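Local coordinates for PTS system, IIA component (Streptococcus pneumoniae serotype 4, PDB 5T3U), which probably carries and transfers phosphoryl groups as the mannose-family IIA component of a phosphotransferase system tied to fucose utilization, at residues 28-33 and 106-111. Sequence-based numbering, arbitrary orientation.
Sequences EMFVGE and LLVELI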
ATOM      1  N   GLU A  28       4.755   8.076  -8.340  1.00 29.46           N
ATOM      2  CA  GLU A  28       5.220   9.002  -9.374  1.00 30.87           C
ATOM      3  C   GLU A  28       5.315  10.437  -8.854  1.00 32.06           C
ATOM      4  O   GLU A  28       6.077  11.259  -9.405  1.00 32.26           O
ATOM      5  CB  GLU A  28       4.353   8.907 -10.632  1.00 30.48           C
ATOM      6  CG  GLU A  28       4.540   7.555 -11.360  1.00 30.84           C
ATOM      7  CD  GLU A  28       3.563   7.322 -12.481  1.00 32.92           C
ATOM      8  OE1 GLU A  28       2.358   7.633 -12.331  1.00 37.11           O
ATOM      9  OE2 GLU A  28       3.992   6.794 -13.524  1.00 33.25           O
ATOM     10  N   MET A  29       4.580  10.722  -7.777  1.00 32.18           N
ATOM     11  CA  MET A  29       4.680  12.036  -7.134  1.00 33.07           C
ATOM     12  C   MET A  29       6.049  12.190  -6.502  1.00 33.77           C
ATOM     13  O   MET A  29       6.529  13.309  -6.334  1.00 35.07           O
ATOM     14  CB  MET A  29       3.582  12.238  -6.106  1.00 32.62           C
ATOM     15  CG  MET A  29       2.210  12.437  -6.736  1.00 31.21           C
ATOM     16  SD  MET A  29       0.885  12.636  -5.523  1.00 31.99           S
ATOM     17  CE  MET A  29       1.396  14.172  -4.738  1.00 30.90           C
ATOM     18  N   PHE A  30       6.689  11.071  -6.183  1.00 34.09           N
ATOM     19  CA  PHE A  30       8.031  11.096  -5.617  1.00 34.77           C
ATOM     20  C   PHE A  30       9.147  10.900  -6.631  1.00 34.90           C
ATOM     21  O   PHE A  30      10.164  11.560  -6.542  1.00 35.13           O
ATOM     22  CB  PHE A  30       8.155  10.075  -4.470  1.00 35.34           C
ATOM     23  CG  PHE A  30       7.206  10.355  -3.333  1.00 37.62           C
ATOM     24  CD1 PHE A  30       7.476  11.378  -2.424  1.00 41.04           C
ATOM     25  CD2 PHE A  30       6.048   9.622  -3.188  1.00 38.06           C
ATOM     26  CE1 PHE A  30       6.588  11.666  -1.382  1.00 42.13           C
ATOM     27  CE2 PHE A  30       5.165   9.889  -2.147  1.00 42.16           C
ATOM     28  CZ  PHE A  30       5.422  10.923  -1.256  1.00 40.93           C
ATOM     29  N   VAL A  31       8.963   9.996  -7.591  1.00 34.19           N
ATOM     30  CA  VAL A  31      10.058   9.594  -8.475  1.00 34.37           C
ATOM     31  C   VAL A  31       9.874  10.045  -9.930  1.00 34.85           C
ATOM     32  O   VAL A  31      10.716   9.755 -10.778  1.00 36.16           O
ATOM     33  CB  VAL A  31      10.282   8.055  -8.421  1.00 34.57           C
ATOM     34  CG1 VAL A  31      10.530   7.619  -6.991  1.00 33.97           C
ATOM     35  CG2 VAL A  31       9.072   7.315  -8.963  1.00 32.95           C
ATOM     36  N   GLY A  32       8.781  10.745 -10.218  1.00 34.75           N
ATOM     37  CA  GLY A  32       8.483  11.199 -11.584  1.00 34.82           C
ATOM     38  C   GLY A  32       7.704  10.158 -12.385  1.00 35.36           C
ATOM     39  O   GLY A  32       7.641   8.973 -12.012  1.00 32.93           O
ATOM     40  N   GLU A  33       7.115  10.619 -13.484  1.00 35.72           N
ATOM     41  CA  GLU A  33       6.244   9.805 -14.329  1.00 37.00           C
ATOM     42  C   GLU A  33       7.011   8.596 -14.904  1.00 35.31           C
ATOM     43  O   GLU A  33       8.152   8.729 -15.303  1.00 35.62           O
ATOM     44  CB  GLU A  33       5.683  10.685 -15.467  1.00 37.86           C
ATOM     45  CG  GLU A  33       4.317  10.215 -16.006  1.00 44.58           C
ATOM     46  CD  GLU A  33       4.188  10.333 -17.535  1.00 52.58           C
ATOM     47  OE1 GLU A  33       5.233  10.273 -18.234  1.00 57.38           O
ATOM     48  OE2 GLU A  33       3.044  10.436 -18.044  1.00 53.34           O
ATOM     49  N   LEU A 106       8.405   0.363  -0.609  1.00 24.86           N
ATOM     50  CA  LEU A 106       8.892  -0.655  -1.547  1.00 23.36           C
ATOM     51  C   LEU A 106       8.788  -0.197  -3.004  1.00 23.44           C
ATOM     52  O   LEU A 106       9.780  -0.257  -3.760  1.00 23.16           O
ATOM     53  CB  LEU A 106       8.130  -1.979  -1.368  1.00 22.61           C
ATOM     54  CG  LEU A 106       8.655  -3.199  -2.200  1.00 22.33           C
ATOM     55  CD1 LEU A 106      10.133  -3.500  -2.004  1.00 22.13           C
ATOM     56  CD2 LEU A 106       7.838  -4.440  -1.851  1.00 25.53           C
ATOM     57  N   LEU A 107       7.598   0.268  -3.407  1.00 23.83           N
ATOM     58  CA  LEU A 107       7.373   0.654  -4.806  1.00 24.34           C
ATOM     59  C   LEU A 107       8.315   1.789  -5.208  1.00 25.12           C
ATOM     60  O   LEU A 107       9.014   1.691  -6.214  1.00 25.23           O
ATOM     61  CB  LEU A 107       5.892   1.003  -5.090  1.00 24.09           C
ATOM     62  CG  LEU A 107       5.595   1.413  -6.559  1.00 24.99           C
ATOM     63  CD1 LEU A 107       6.123   0.372  -7.601  1.00 23.93           C
ATOM     64  CD2 LEU A 107       4.089   1.713  -6.778  1.00 23.09           C
ATOM     65  N   VAL A 108       8.370   2.849  -4.399  1.00 25.94           N
ATOM     66  CA  VAL A 108       9.303   3.950  -4.631  1.00 26.00           C
ATOM     67  C   VAL A 108      10.753   3.505  -4.785  1.00 26.57           C
ATOM     68  O   VAL A 108      11.432   3.944  -5.706  1.00 27.26           O
ATOM     69  CB  VAL A 108       9.212   5.020  -3.497  1.00 26.11           C
ATOM     70  CG1 VAL A 108      10.391   6.027  -3.613  1.00 25.26           C
ATOM     71  CG2 VAL A 108       7.876   5.731  -3.582  1.00 27.35           C
ATOM     72  N   GLU A 109      11.233   2.659  -3.873  1.00 26.57           N
ATOM     73  CA  GLU A 109      12.614   2.207  -3.924  1.00 27.16           C
ATOM     74  C   GLU A 109      12.905   1.365  -5.174  1.00 27.19           C
ATOM     75  O   GLU A 109      13.972   1.486  -5.777  1.00 26.19           O
ATOM     76  CB  GLU A 109      12.933   1.366  -2.671  1.00 27.73           C
ATOM     77  CG  GLU A 109      14.309   0.676  -2.705  1.00 31.70           C
ATOM     78  CD  GLU A 109      15.473   1.643  -2.986  1.00 38.67           C
ATOM     79  OE1 GLU A 109      15.421   2.825  -2.553  1.00 39.73           O
ATOM     80  OE2 GLU A 109      16.450   1.216  -3.650  1.00 43.25           O
ATOM     81  N   LEU A 110      11.984   0.460  -5.516  1.00 27.77           N
ATOM     82  CA  LEU A 110      12.153  -0.361  -6.723  1.00 27.35           C
ATOM     83  C   LEU A 110      12.152   0.506  -7.978  1.00 28.05           C
ATOM     84  O   LEU A 110      12.958   0.272  -8.898  1.00 28.84           O
ATOM     85  CB  LEU A 110      11.096  -1.459  -6.789  1.00 26.93           C
ATOM     86  CG  LEU A 110      11.326  -2.585  -5.768  1.00 27.42           C
ATOM     87  CD1 LEU A 110      10.178  -3.621  -5.730  1.00 24.70           C
ATOM     88  CD2 LEU A 110      12.717  -3.269  -5.983  1.00 26.37           C
ATOM     89  N   ILE A 111      11.301   1.530  -8.033  1.00 27.96           N
ATOM     90  CA  ILE A 111      11.362   2.413  -9.227  1.00 27.85           C
ATOM     91  C   ILE A 111      12.701   3.178  -9.284  1.00 28.64           C
ATOM     92  O   ILE A 111      13.376   3.198 -10.327  1.00 28.42           O
ATOM     93  CB  ILE A 111      10.163   3.364  -9.355  1.00 27.43           C
ATOM     94  CG1 ILE A 111       8.870   2.585  -9.577  1.00 26.23           C
ATOM     95  CG2 ILE A 111      10.364   4.336 -10.564  1.00 26.39           C
ATOM     96  CD1 ILE A 111       7.562   3.449  -9.410  1.00 23.26           C
TER
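With chi1 of Val31 at -56°, its CG1 lies anti to the carbonyl carbon and its CG2 is wedged between the backbone N and that carbon, which points CG1 at Val108 and CG2 at Ile111 of segment 106-111. CG1 of Val31 meets CG1 of Val108 at 3.7 Å, and Val108 presents that methyl by holding it anti to its own backbone N (chi1 169°). The other branch, Val31 CG2, rests 3.6 Å from CG2 of Ile111, where the side chains cross at about a right angle; CB of Ile111 is only slightly farther from the same methyl. Val31 thus straddles one helical turn, touching residues three apart, and its CA is 6.9 Å from the CA of Val108. Phe30 adds a looser flank: Val108 CG2 approaches its ring obliquely, 4.3 Å from CD2.

The contact joins the C-terminal end of helix 19-31 to helix 104-112, side by side over the parallel sheet of this alpha/beta domain. Ile111 is the deeply set member, reaching Leu24 and Ala27 of the first helix and Ile11 of strand 7-16. Phe30 also reaches the dimer interface, its ring edge-to-face with His16 of the second subunit. The helix ends at Val31, and Gly32 turns to positive phi (88°) while its N still bonds to Glu28 O at 2.9 Å.

The segments bury 197 Å² between them, through methyl and ring carbons without any polar bond from one to the other. The branched methyls of Val31, Val108 and Ile111 carry this modest apolar contact, and the association should owe more to dispersion and the exclusion of water than to directional bonding.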